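Local coordinates for protein probable serine protease HTRA3 (PDB 2P3W) that probably cleaves proteins as a serine protease of the HtrA family and carries a PDZ domain that binds the C-terminal ends of peptides, at residues I8-R13 with I37-V42; I58-N63 with L84-R89; N45-R50 with A99-M104; E80-L85 with L95-P100. One frame throughout, in Å; residues are numbered along the deposited sequence.

Contact 1. Residues I8-R13 with I37-V42; sequences IGIRMR and IYVQEV
Arg11 takes both of its backbone polar atoms to strand 37-42, which runs antiparallel to it. Its N donates to Glu41 O at 2.9 Å. Its carbonyl oxygen is gripped twice: Gln40 N lies 2.9 Å from Arg11 O, nearly in line with the C=O, while Glu41 N makes only a weak bond to it. Gln40 and Glu41 together face Arg11, a classic beta bulge. Beyond it, Arg13 and Tyr38 exchange bonds, Tyr38 N to Arg13 O at 2.7 Å. In this PDZ domain Ile8-Gly9-Ile10 probably corresponds to the family's carboxylate-binding loop; at Gly9 (phi 87°) a CB would jam against the preceding carbonyl O. The following strand lines the peptide groove: Arg11 and Met12 pair with a strand of the second subunit, whose chain ends in the phage-derived ligand sequence.

Gln40 bends at chi2 (65°), turning OE1 to accept from Arg13 NH1 at 3.0 Å. The oxygen sits in the guanidinium plane, but the N-H comes from above the amide plane. Arg11 lays one guanidinium face over Glu41 CG, 3.4 Å from NH2, yet points no N-H at the carboxylate; instead Arg11 NH1 donates to Phe108 O and Glu41 OE2 accepts from Asn45 ND2, both of the second subunit. On the apolar face the Ile10 and Val39 side chains cross at about a right angle, and Met12 CB presses tightly on Ile37 CG2 at 3.5 Å.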
loop_
_atom_site.group_PDB
_atom_site.type_symbol
_atom_site.label_atom_id
_atom_site.label_comp_id
_atom_site.label_asym_id
_atom_site.label_seq_id
_atom_site.Cartn_x
_atom_site.Cartn_y
_atom_site.Cartn_z
ATOM N N ILE A 8 6.936 -6.711 -0.874
ATOM C CA ILE A 8 6.227 -7.746 -0.114
ATOM C C ILE A 8 4.804 -7.384 0.315
ATOM O O ILE A 8 4.037 -8.273 0.689
ATOM C CB ILE A 8 7.026 -8.237 1.123
ATOM C CG1 ILE A 8 7.318 -7.113 2.111
ATOM C CG2 ILE A 8 8.329 -8.896 0.644
ATOM C CD1 ILE A 8 7.934 -7.552 3.447
ATOM N N GLY A 9 4.443 -6.105 0.273
ATOM C CA GLY A 9 3.070 -5.714 0.516
ATOM C C GLY A 9 2.671 -5.473 1.962
ATOM O O GLY A 9 1.575 -5.867 2.387
ATOM N N ILE A 10 3.538 -4.804 2.716
ATOM C CA ILE A 10 3.138 -4.322 4.034
ATOM C C ILE A 10 3.460 -2.854 4.176
ATOM O O ILE A 10 4.425 -2.373 3.555
ATOM C CB ILE A 10 3.792 -5.126 5.174
ATOM C CG1 ILE A 10 5.300 -4.984 5.168
ATOM C CG2 ILE A 10 3.442 -6.610 5.120
ATOM C CD1 ILE A 10 5.939 -5.506 6.480
ATOM N N ARG A 11 2.668 -2.157 5.004
ATOM C CA ARG A 11 3.014 -0.806 5.440
ATOM C C ARG A 11 3.607 -0.972 6.850
ATOM O O ARG A 11 2.954 -1.479 7.752
ATOM C CB ARG A 11 1.808 0.127 5.390
ATOM C CG ARG A 11 2.178 1.540 5.850
ATOM C CD ARG A 11 1.448 2.627 5.116
ATOM N NE ARG A 11 0.001 2.583 5.304
ATOM C CZ ARG A 11 -0.623 2.997 6.389
ATOM N NH1 ARG A 11 0.063 3.479 7.402
ATOM N NH2 ARG A 11 -1.954 2.948 6.449
ATOM N N MET A 12 4.890 -0.641 6.974
ATOM C CA MET A 12 5.675 -0.996 8.134
ATOM C C MET A 12 6.032 0.231 8.949
ATOM O O MET A 12 6.185 1.342 8.413
ATOM C CB MET A 12 6.955 -1.731 7.690
ATOM C CG MET A 12 7.889 -0.914 6.816
ATOM S SD MET A 12 9.464 -1.688 6.447
ATOM C CE MET A 12 10.128 -0.540 5.299
ATOM N N ARG A 13 6.152 0.039 10.257
ATOM C CA ARG A 13 6.544 1.075 11.186
ATOM C C ARG A 13 7.625 0.535 12.131
ATOM O O ARG A 13 7.501 -0.584 12.643
ATOM C CB ARG A 13 5.327 1.480 12.024
ATOM C CG ARG A 13 4.237 2.158 11.229
ATOM C CD ARG A 13 2.997 2.432 12.057
ATOM N NE ARG A 13 3.243 3.335 13.183
ATOM C CZ ARG A 13 2.380 3.582 14.171
ATOM N NH1 ARG A 13 1.199 2.963 14.238
ATOM N NH2 ARG A 13 2.699 4.452 15.125
ATOM N N ILE A 37 9.825 -4.534 13.615
ATOM C CA ILE A 37 9.045 -3.807 12.624
ATOM C C ILE A 37 7.575 -4.131 12.773
ATOM O O ILE A 37 7.158 -5.276 12.601
ATOM C CB ILE A 37 9.460 -4.198 11.181
ATOM C CG1 ILE A 37 10.986 -4.082 10.975
ATOM C CG2 ILE A 37 8.692 -3.371 10.189
ATOM C CD1 ILE A 37 11.558 -2.799 11.349
ATOM N N TYR A 38 6.769 -3.118 13.059
ATOM C CA TYR A 38 5.326 -3.324 13.193
ATOM C C TYR A 38 4.592 -3.315 11.852
ATOM O O TYR A 38 4.823 -2.437 11.006
ATOM C CB TYR A 38 4.781 -2.247 14.074
ATOM C CG TYR A 38 3.304 -2.366 14.399
ATOM C CD1 TYR A 38 2.841 -3.304 15.309
ATOM C CD2 TYR A 38 2.392 -1.531 13.798
ATOM C CE1 TYR A 38 1.476 -3.402 15.609
ATOM C CE2 TYR A 38 1.031 -1.602 14.090
ATOM C CZ TYR A 38 0.577 -2.543 14.986
ATOM O OH TYR A 38 -0.784 -2.593 15.268
ATOM N N VAL A 39 3.696 -4.281 11.663
ATOM C CA VAL A 39 2.908 -4.366 10.427
ATOM C C VAL A 39 1.612 -3.584 10.628
ATOM O O VAL A 39 0.634 -4.078 11.215
ATOM C CB VAL A 39 2.608 -5.822 10.010
ATOM C CG1 VAL A 39 1.812 -5.866 8.693
ATOM C CG2 VAL A 39 3.886 -6.639 9.920
ATOM N N GLN A 40 1.627 -2.344 10.132
ATOM C CA GLN A 40 0.463 -1.468 10.215
ATOM C C GLN A 40 -0.645 -1.931 9.276
ATOM O O GLN A 40 -1.804 -1.940 9.664
ATOM C CB GLN A 40 0.863 -0.012 9.929
ATOM C CG GLN A 40 -0.273 0.999 9.970
ATOM C CD GLN A 40 -0.919 1.193 11.324
ATOM O OE1 GLN A 40 -0.266 1.102 12.350
ATOM N NE2 GLN A 40 -2.210 1.549 11.323
ATOM N N GLU A 41 -0.289 -2.291 8.044
ATOM C CA GLU A 41 -1.268 -2.767 7.056
ATOM C C GLU A 41 -0.643 -3.845 6.148
ATOM O O GLU A 41 0.575 -3.874 5.944
ATOM C CB GLU A 41 -1.771 -1.615 6.165
ATOM C CG GLU A 41 -2.425 -0.440 6.854
ATOM C CD GLU A 41 -3.719 -0.782 7.592
ATOM O OE1 GLU A 41 -4.052 -0.012 8.536
ATOM O OE2 GLU A 41 -4.392 -1.795 7.241
ATOM N N VAL A 42 -1.499 -4.744 5.644
ATOM C CA VAL A 42 -1.098 -5.718 4.622
ATOM C C VAL A 42 -1.887 -5.473 3.344
ATOM O O VAL A 42 -3.129 -5.368 3.370
ATOM C CB VAL A 42 -1.353 -7.169 5.104
ATOM C CG1 VAL A 42 -0.871 -8.161 4.063
ATOM C CG2 VAL A 42 -0.689 -7.413 6.461
#

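Contact 2. Residues I58-N63 with L84-R89; sequences IIVKVN and LLEVRR
Leu84 begins the pairing through Asn63, which meets it with both backbone and side chain. Leu84 O accepts from Asn63 N, and Leu84 N donates to Asn63 OD1 at 2.8 Å, approaching from above the amide plane. Asparagine suits this strand end: it tolerates a left-handed backbone (phi 49°), while its ND2 donates to Glu80. Next, Leu85 lies alongside Val62, its CD2 3.7 Å from Val62 CG2, with Ile59 on the same buried face.

Glu86 N donates to Lys61 O at 3.1 Å and Glu86 O accepts from Val60 N at 2.8 Å, with Val60 the extra residue of a beta bulge. These are central antiparallel strands of the PDZ fold, with strand 37-42 along the other edge of strand 58-62. The Glu86 chain runs extended beside the methylenes of Lys61, OE1 lying 3.4 Å from Lys61 CD, while OE2 forms a salt bridge with Arg88 NH2 (3.0 Å). Val87 returns to the apolar face and sets CG2 obliquely against Ile59 CG1 at 3.9 Å.

Arg88 exchanges two backbone bonds with Ile58, both close to straight. A long arginine suits this place, able to cover a valine methyl and still reach acidic partners: a bend at chi2 (-72°) folds its side chain back over Val60, whose CG2 sits 3.5 Å above the centre of the guanidinium plane. Besides the bond to Glu86, Arg88 NH1 forms a salt bridge with Asp93.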
loop_
_atom_site.group_PDB
_atom_site.type_symbol
_atom_site.label_atom_id
_atom_site.label_comp_id
_atom_site.label_asym_id
_atom_site.label_seq_id
_atom_site.Cartn_x
_atom_site.Cartn_y
_atom_site.Cartn_z
ATOM N N ILE A 58 4.535 -8.330 14.536
ATOM C CA ILE A 58 5.845 -7.666 14.625
ATOM C C ILE A 58 6.908 -8.567 14.012
ATOM O O ILE A 58 7.085 -9.699 14.456
ATOM C CB ILE A 58 6.200 -7.300 16.084
ATOM C CG1 ILE A 58 5.162 -6.343 16.683
ATOM C CG2 ILE A 58 7.592 -6.649 16.168
ATOM C CD1 ILE A 58 5.175 -6.203 18.188
ATOM N N ILE A 59 7.644 -8.045 13.035
ATOM C CA ILE A 59 8.687 -8.778 12.335
ATOM C C ILE A 59 9.976 -8.487 13.094
ATOM O O ILE A 59 10.374 -7.320 13.253
ATOM C CB ILE A 59 8.781 -8.377 10.834
ATOM C CG1 ILE A 59 7.423 -8.592 10.130
ATOM C CG2 ILE A 59 9.881 -9.169 10.152
ATOM C CD1 ILE A 59 7.333 -8.016 8.760
ATOM N N VAL A 60 10.612 -9.543 13.618
ATOM C CA VAL A 60 11.797 -9.388 14.453
ATOM C C VAL A 60 13.126 -9.869 13.852
ATOM O O VAL A 60 14.177 -9.414 14.282
ATOM C CB VAL A 60 11.577 -9.992 15.850
ATOM C CG1 VAL A 60 10.404 -9.262 16.533
ATOM C CG2 VAL A 60 11.303 -11.481 15.773
ATOM N N LYS A 61 13.082 -10.759 12.861
ATOM C CA LYS A 61 14.276 -11.207 12.162
ATOM C C LYS A 61 13.978 -11.482 10.700
ATOM O O LYS A 61 12.841 -11.776 10.329
ATOM C CB LYS A 61 14.832 -12.491 12.787
ATOM C CG LYS A 61 15.403 -12.305 14.169
ATOM C CD LYS A 61 16.193 -13.543 14.616
ATOM C CE LYS A 61 16.916 -13.280 15.935
ATOM N NZ LYS A 61 18.098 -12.376 15.749
ATOM N N VAL A 62 15.004 -11.326 9.877
ATOM C CA VAL A 62 14.944 -11.712 8.469
ATOM C C VAL A 62 16.178 -12.556 8.163
ATOM O O VAL A 62 17.304 -12.131 8.422
ATOM C CB VAL A 62 14.845 -10.491 7.531
ATOM C CG1 VAL A 62 15.972 -9.481 7.770
ATOM C CG2 VAL A 62 14.826 -10.917 6.066
ATOM N N ASN A 63 15.948 -13.772 7.666
ATOM C CA ASN A 63 17.039 -14.711 7.364
ATOM C C ASN A 63 18.018 -14.825 8.551
ATOM O O ASN A 63 19.242 -14.911 8.393
ATOM C CB ASN A 63 17.694 -14.317 6.022
ATOM C CG ASN A 63 16.750 -14.518 4.834
ATOM O OD1 ASN A 63 15.810 -15.320 4.895
ATOM N ND2 ASN A 63 16.992 -13.799 3.739
ATOM N N LEU A 84 12.965 -15.252 4.965
ATOM C CA LEU A 84 12.492 -16.023 6.110
ATOM C C LEU A 84 12.258 -15.044 7.256
ATOM O O LEU A 84 13.198 -14.578 7.886
ATOM C CB LEU A 84 13.499 -17.124 6.458
ATOM C CG LEU A 84 13.738 -18.182 5.375
ATOM C CD1 LEU A 84 14.960 -19.011 5.687
ATOM C CD2 LEU A 84 12.529 -19.082 5.203
ATOM N N LEU A 85 10.986 -14.736 7.507
ATOM C CA LEU A 85 10.611 -13.680 8.446
ATOM C C LEU A 85 10.101 -14.299 9.735
ATOM O O LEU A 85 9.172 -15.094 9.690
ATOM C CB LEU A 85 9.538 -12.771 7.848
ATOM C CG LEU A 85 9.928 -11.981 6.576
ATOM C CD1 LEU A 85 8.818 -11.119 6.059
ATOM C CD2 LEU A 85 11.167 -11.146 6.843
ATOM N N GLU A 86 10.724 -13.921 10.847
ATOM C CA GLU A 86 10.326 -14.325 12.193
ATOM C C GLU A 86 9.373 -13.268 12.718
ATOM O O GLU A 86 9.707 -12.080 12.746
ATOM C CB GLU A 86 11.574 -14.387 13.084
ATOM C CG GLU A 86 11.444 -14.994 14.501
ATOM C CD GLU A 86 12.832 -15.234 15.152
ATOM O OE1 GLU A 86 13.699 -15.910 14.544
ATOM O OE2 GLU A 86 13.074 -14.725 16.265
ATOM N N VAL A 87 8.194 -13.704 13.138
ATOM C CA VAL A 87 7.125 -12.808 13.532
ATOM C C VAL A 87 6.626 -13.152 14.938
ATOM O O VAL A 87 6.513 -14.309 15.319
ATOM C CB VAL A 87 5.943 -12.921 12.526
ATOM C CG1 VAL A 87 4.615 -12.468 13.132
ATOM C CG2 VAL A 87 6.268 -12.195 11.199
ATOM N N ARG A 88 6.354 -12.109 15.710
ATOM C CA ARG A 88 5.665 -12.221 16.985
ATOM C C ARG A 88 4.218 -11.820 16.770
ATOM O O ARG A 88 3.957 -10.687 16.327
ATOM C CB ARG A 88 6.276 -11.267 18.006
ATOM C CG ARG A 88 7.746 -11.466 18.254
ATOM C CD ARG A 88 8.013 -12.717 19.035
ATOM N NE ARG A 88 9.454 -12.906 19.171
ATOM C CZ ARG A 88 10.206 -13.715 18.418
ATOM N NH1 ARG A 88 9.671 -14.451 17.444
ATOM N NH2 ARG A 88 11.522 -13.784 18.652
ATOM N N ARG A 89 3.291 -12.724 17.106
ATOM C CA ARG A 89 1.856 -12.462 17.018
ATOM C C ARG A 89 1.222 -12.787 18.361
ATOM O O ARG A 89 0.998 -13.930 18.660
ATOM C CB ARG A 89 1.238 -13.325 15.921
ATOM C CG ARG A 89 -0.276 -13.087 15.716
ATOM C CD ARG A 89 -0.818 -13.929 14.625
ATOM N NE ARG A 89 -0.285 -13.517 13.320
ATOM C CZ ARG A 89 -0.418 -14.226 12.197
ATOM N NH1 ARG A 89 -1.041 -15.396 12.204
ATOM N NH2 ARG A 89 0.110 -13.781 11.073
#

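Contact 3. Residues N45-R50 with A99-M104; sequences NSPSQR and APEVVM
Pro47 and Glu101 form the close-fitting part of this otherwise watery contact. The proline ring, at the start of helix 47-51, directs its CB and CG at the carbonyl of Ala99, with CB 3.4 Å from Ala99 O, and its CG also meets Glu101 CB at 3.8 Å. The proline and glutamate side chains cross at about a right angle, and Phe7 of strand 5-7 packs against both. Proline suits the first turn of a helix, where no backbone N-H is needed for an intrahelical bond.

Outside this patch the contact depends on charge and water. Arg50 NH2 makes a salt bridge to Glu101 OE1 at 2.9 Å; the oxygen lies at the edge of the guanidinium, near its plane, and is met on its anti side, well tilted out of the carboxylate plane. The arginine chain bends at chi3 (-65°), bringing one guanidinium face over the Ser46-Pro47 peptide, with Pro47 N 3.3 Å from the plane. This packing probably restricts how the group can swing. Two waters complete the exposed side: one donates to Asn45 O and to Glu101 OE2 (2.7 Å), the other accepts from Arg50 NH2 and donates to Ala99 O (2.8 Å). The nearby helix start may further favour a charged Glu101.

The helix itself begins with a standard N-cap: Ser46 OG accepts from Gln49 N at 3.1 Å. A serine N-cap followed by proline opens the short helix that follows strand 37-42 in this PDZ domain and faces the outgoing end of the chain's last long strand.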
loop_
_atom_site.group_PDB
_atom_site.type_symbol
_atom_site.label_atom_id
_atom_site.label_comp_id
_atom_site.label_asym_id
_atom_site.label_seq_id
_atom_site.Cartn_x
_atom_site.Cartn_y
_atom_site.Cartn_z
ATOM N N ASN A 45 -3.282 -8.236 -2.415
ATOM C CA ASN A 45 -2.836 -9.199 -3.453
ATOM C C ASN A 45 -1.318 -9.297 -3.442
ATOM O O ASN A 45 -0.676 -9.104 -4.452
ATOM C CB ASN A 45 -3.307 -8.718 -4.805
ATOM C CG ASN A 45 -4.805 -8.861 -4.963
ATOM O OD1 ASN A 45 -5.317 -9.976 -4.904
ATOM N ND2 ASN A 45 -5.515 -7.739 -5.147
ATOM N N SER A 46 -0.749 -9.603 -2.287
ATOM C CA SER A 46 0.677 -9.457 -2.091
ATOM C C SER A 46 1.319 -10.724 -1.518
ATOM O O SER A 46 0.626 -11.601 -0.987
ATOM C CB SER A 46 0.924 -8.337 -1.075
ATOM O OG SER A 46 0.365 -8.697 0.177
ATOM N N PRO A 47 2.647 -10.814 -1.614
ATOM C CA PRO A 47 3.355 -11.913 -0.950
ATOM C C PRO A 47 2.997 -12.060 0.534
ATOM O O PRO A 47 2.852 -13.182 1.018
ATOM C CB PRO A 47 4.809 -11.539 -1.135
ATOM C CG PRO A 47 4.804 -10.784 -2.409
ATOM C CD PRO A 47 3.585 -9.961 -2.363
ATOM N N SER A 48 2.875 -10.940 1.244
ATOM C CA SER A 48 2.578 -10.971 2.672
ATOM C C SER A 48 1.151 -11.500 2.956
ATOM O O SER A 48 0.952 -12.341 3.848
ATOM C CB SER A 48 2.844 -9.622 3.313
ATOM O OG SER A 48 4.214 -9.275 3.207
ATOM N N GLN A 49 0.177 -11.079 2.153
ATOM C CA GLN A 49 -1.178 -11.601 2.306
ATOM C C GLN A 49 -1.223 -13.108 1.998
ATOM O O GLN A 49 -1.747 -13.919 2.781
ATOM C CB GLN A 49 -2.166 -10.829 1.437
ATOM C CG GLN A 49 -3.609 -11.279 1.623
ATOM C CD GLN A 49 -4.156 -11.042 3.031
ATOM O OE1 GLN A 49 -3.868 -10.023 3.673
ATOM N NE2 GLN A 49 -5.009 -11.971 3.497
ATOM N N ARG A 50 -0.620 -13.504 0.885
ATOM C CA ARG A 50 -0.624 -14.914 0.480
ATOM C C ARG A 50 0.107 -15.798 1.497
ATOM O O ARG A 50 -0.256 -16.962 1.720
ATOM C CB ARG A 50 0.046 -15.063 -0.880
ATOM C CG ARG A 50 -0.722 -14.432 -2.036
ATOM C CD ARG A 50 -0.062 -14.747 -3.404
ATOM N NE ARG A 50 1.279 -14.209 -3.669
ATOM C CZ ARG A 50 1.543 -13.008 -4.207
ATOM N NH1 ARG A 50 0.558 -12.158 -4.483
ATOM N NH2 ARG A 50 2.801 -12.633 -4.446
ATOM N N ALA A 99 8.453 -14.604 -0.514
ATOM C CA ALA A 99 9.210 -14.187 -1.690
ATOM C C ALA A 99 8.757 -12.834 -2.238
ATOM O O ALA A 99 7.592 -12.701 -2.638
ATOM C CB ALA A 99 9.051 -15.263 -2.803
ATOM N N PRO A 100 9.653 -11.823 -2.268
ATOM C CA PRO A 100 9.233 -10.549 -2.878
ATOM C C PRO A 100 8.776 -10.743 -4.315
ATOM O O PRO A 100 9.417 -11.448 -5.067
ATOM C CB PRO A 100 10.507 -9.672 -2.814
ATOM C CG PRO A 100 11.288 -10.241 -1.653
ATOM C CD PRO A 100 11.015 -11.749 -1.700
ATOM N N GLU A 101 7.634 -10.166 -4.647
ATOM C CA GLU A 101 7.110 -10.103 -6.015
ATOM C C GLU A 101 7.859 -9.047 -6.803
ATOM O O GLU A 101 8.147 -7.977 -6.291
ATOM C CB GLU A 101 5.625 -9.760 -5.961
ATOM C CG GLU A 101 4.916 -9.746 -7.293
ATOM C CD GLU A 101 3.373 -9.804 -7.156
ATOM O OE1 GLU A 101 2.817 -10.208 -6.081
ATOM O OE2 GLU A 101 2.709 -9.395 -8.145
ATOM N N VAL A 102 8.203 -9.367 -8.049
ATOM C CA VAL A 102 8.944 -8.457 -8.901
ATOM C C VAL A 102 8.057 -7.992 -10.061
ATOM O O VAL A 102 7.453 -8.808 -10.778
ATOM C CB VAL A 102 10.205 -9.136 -9.474
ATOM C CG1 VAL A 102 11.041 -8.119 -10.250
ATOM C CG2 VAL A 102 11.041 -9.776 -8.327
ATOM N N VAL A 103 7.972 -6.674 -10.236
ATOM C CA VAL A 103 7.198 -6.075 -11.338
ATOM C C VAL A 103 8.140 -5.263 -12.206
ATOM O O VAL A 103 8.903 -4.453 -11.718
ATOM C CB VAL A 103 6.043 -5.173 -10.809
ATOM C CG1 VAL A 103 5.164 -4.681 -11.949
ATOM C CG2 VAL A 103 5.202 -5.922 -9.781
ATOM N N MET A 104 8.048 -5.482 -13.512
ATOM C CA MET A 104 8.930 -4.859 -14.481
ATOM C C MET A 104 8.282 -3.673 -15.204
ATOM O O MET A 104 7.056 -3.441 -15.127
ATOM C CB MET A 104 9.354 -5.914 -15.488
ATOM C CG MET A 104 9.965 -7.112 -14.840
ATOM S SD MET A 104 10.498 -8.279 -16.061
ATOM C CE MET A 104 11.870 -7.394 -16.814
HETATM O O HOH W 1 0.241 -8.635 -7.252
HETATM O O HOH W 2 5.436 -14.101 -3.650
#

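Contact 4. Residues E80-L85 with L95-P100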
loop_
_atom_site.group_PDB
_atom_site.type_symbol
_atom_site.label_atom_id
_atom_site.label_comp_id
_atom_site.label_asym_id
_atom_site.label_seq_id
_atom_site.Cartn_x
_atom_site.Cartn_y
_atom_site.Cartn_z
ATOM N N GLU A 80 17.301 -9.636 -1.091
ATOM C CA GLU A 80 17.224 -11.055 -0.799
ATOM C C GLU A 80 15.880 -11.628 -1.263
ATOM O O GLU A 80 14.885 -10.937 -1.360
ATOM C CB GLU A 80 17.379 -11.264 0.681
ATOM C CG GLU A 80 18.780 -10.852 1.159
ATOM C CD GLU A 80 18.850 -10.805 2.651
ATOM O OE1 GLU A 80 18.993 -11.880 3.263
ATOM O OE2 GLU A 80 18.770 -9.682 3.206
ATOM N N SER A 81 15.901 -12.916 -1.594
ATOM C CA SER A 81 14.722 -13.612 -2.044
ATOM C C SER A 81 14.874 -15.123 -1.878
ATOM O O SER A 81 15.852 -15.725 -2.393
ATOM C CB SER A 81 14.466 -13.309 -3.516
ATOM O OG SER A 81 13.208 -13.849 -3.928
ATOM N N PRO A 82 13.920 -15.764 -1.169
ATOM C CA PRO A 82 12.809 -15.215 -0.420
ATOM C C PRO A 82 13.356 -14.699 0.908
ATOM O O PRO A 82 14.557 -14.826 1.172
ATOM C CB PRO A 82 11.900 -16.427 -0.190
ATOM C CG PRO A 82 12.881 -17.545 -0.093
ATOM C CD PRO A 82 13.973 -17.227 -1.076
ATOM N N LEU A 83 12.465 -14.197 1.741
ATOM C CA LEU A 83 12.765 -13.725 3.087
ATOM C C LEU A 83 12.125 -14.667 4.105
ATOM O O LEU A 83 10.886 -14.836 4.120
ATOM C CB LEU A 83 12.192 -12.318 3.279
ATOM C CG LEU A 83 12.627 -11.203 2.300
ATOM C CD1 LEU A 83 12.077 -9.859 2.803
ATOM C CD2 LEU A 83 14.087 -11.157 2.201
ATOM N N LEU A 84 12.965 -15.252 4.965
ATOM C CA LEU A 84 12.492 -16.023 6.110
ATOM C C LEU A 84 12.258 -15.044 7.256
ATOM O O LEU A 84 13.198 -14.578 7.886
ATOM C CB LEU A 84 13.499 -17.124 6.458
ATOM C CG LEU A 84 13.738 -18.182 5.375
ATOM C CD1 LEU A 84 14.960 -19.011 5.687
ATOM C CD2 LEU A 84 12.529 -19.082 5.203
ATOM N N LEU A 85 10.986 -14.736 7.507
ATOM C CA LEU A 85 10.611 -13.680 8.446
ATOM C C LEU A 85 10.101 -14.299 9.735
ATOM O O LEU A 85 9.172 -15.094 9.690
ATOM C CB LEU A 85 9.538 -12.771 7.848
ATOM C CG LEU A 85 9.928 -11.981 6.576
ATOM C CD1 LEU A 85 8.818 -11.119 6.059
ATOM C CD2 LEU A 85 11.167 -11.146 6.843
ATOM N N LEU A 95 7.181 -18.444 11.862
ATOM C CA LEU A 95 8.126 -18.285 10.736
ATOM C C LEU A 95 7.397 -18.340 9.388
ATOM O O LEU A 95 6.608 -19.244 9.150
ATOM C CB LEU A 95 9.229 -19.351 10.775
ATOM C CG LEU A 95 10.391 -19.261 9.765
ATOM C CD1 LEU A 95 11.156 -17.941 9.895
ATOM C CD2 LEU A 95 11.337 -20.401 9.936
ATOM N N PHE A 96 7.655 -17.345 8.528
ATOM C CA PHE A 96 7.034 -17.239 7.199
ATOM C C PHE A 96 8.156 -17.190 6.150
ATOM O O PHE A 96 9.244 -16.730 6.438
ATOM C CB PHE A 96 6.198 -15.967 7.065
ATOM C CG PHE A 96 5.027 -15.897 8.006
ATOM C CD1 PHE A 96 3.878 -16.596 7.743
ATOM C CD2 PHE A 96 5.116 -15.185 9.191
ATOM C CE1 PHE A 96 2.795 -16.573 8.632
ATOM C CE2 PHE A 96 4.027 -15.141 10.075
ATOM C CZ PHE A 96 2.873 -15.833 9.787
ATOM N N SER A 97 7.893 -17.734 4.961
ATOM C CA SER A 97 8.833 -17.577 3.857
ATOM C C SER A 97 8.120 -16.799 2.768
ATOM O O SER A 97 7.201 -17.257 2.124
ATOM C CB SER A 97 9.411 -18.886 3.341
ATOM O OG SER A 97 10.414 -18.586 2.383
ATOM N N ILE A 98 8.542 -15.554 2.647
ATOM C CA ILE A 98 7.846 -14.567 1.832
ATOM C C ILE A 98 8.763 -14.158 0.704
ATOM O O ILE A 98 9.753 -13.461 0.924
ATOM C CB ILE A 98 7.463 -13.281 2.637
ATOM C CG1 ILE A 98 6.637 -13.629 3.904
ATOM C CG2 ILE A 98 6.728 -12.322 1.743
ATOM C CD1 ILE A 98 5.337 -14.365 3.631
ATOM N N ALA A 99 8.453 -14.604 -0.514
ATOM C CA ALA A 99 9.210 -14.187 -1.690
ATOM C C ALA A 99 8.757 -12.834 -2.238
ATOM O O ALA A 99 7.592 -12.701 -2.638
ATOM C CB ALA A 99 9.051 -15.263 -2.803
ATOM N N PRO A 100 9.653 -11.823 -2.268
ATOM C CA PRO A 100 9.233 -10.549 -2.878
ATOM C C PRO A 100 8.776 -10.743 -4.315
ATOM O O PRO A 100 9.417 -11.448 -5.067
ATOM C CB PRO A 100 10.507 -9.672 -2.814
ATOM C CG PRO A 100 11.288 -10.241 -1.653
ATOM C CD PRO A 100 11.015 -11.749 -1.700
HETATM O O HOH W 3 12.039 -12.043 -5.530
#
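This is the open end of a beta hairpin, where strand 83-89 pairs antiparallel with strand 92-103 in the PDZ sheet. Two hydrogen-bonded pairs hold it. Leu83 and Ile98 exchange bonds, Leu83 N to Ile98 O and Ile98 N to Leu83 O both spanning 2.9 Å, though the first donor stands well above the carbonyl plane. Leu85 and Phe96 exchange a second set, with Leu85 N 2.9 Å from Phe96 O. Between them the non-hydrogen-bonded pair, Leu84 with Ser97, lies on the exposed face, where Leu84 CD2 touches Ser97 CB at 3.6 Å.

The other face is the buried one. Leu85 CD1 meets Ile98 CG1 at 4.0 Å, the two side chains crossing at about a right angle, and Ile53 packs against both. Leu83 also touches Val62, so branched aliphatic residues suit this layer. Leu95, by contrast, is exposed; with its CG anti to the backbone N (chi1 -174°), CD1 reaches Leu85 O at 3.5 Å.

Where this pairing ends, prolines take over. A cis peptide precedes Pro82, whose CB rests on Ala99 CB at 4.0 Å, and Pro100 places its CG against Glu80 O at 3.7 Å. With no N-H to offer, these prolines suit positions where the regular pairing stops. A water joins Ser81 OG to Pro100 O, to which it donates. Glu80 turns its carboxylate away to a salt bridge with Arg65. Together these features make a beta hairpin of the PDZ fold, entered from helix 70-79, with prolines where this pairing stops.

Overall arrangement
All four contacts bear on the curled antiparallel sheet of the PDZ fold. Contact 1 closes first along the chain; contact 2 lies inside the loop closed by contact 3, and contact 4 begins on the stretch where contact 2 ends. Strands 37-42 and 58-62 are neighbours, so contacts 1 and 2, with centres about 12 Å apart, join through Ile37 and Ile59. Contacts 2 and 4 share strand 83-89, and contacts 3 and 4 share strand 92-103, each pair of centres about 10 Å apart. Contacts 2 and 3 do not touch. The sheet thus frames the groove between strand 10-14 and helix 70-79, where the neighbouring subunit's phage-derived tail lies.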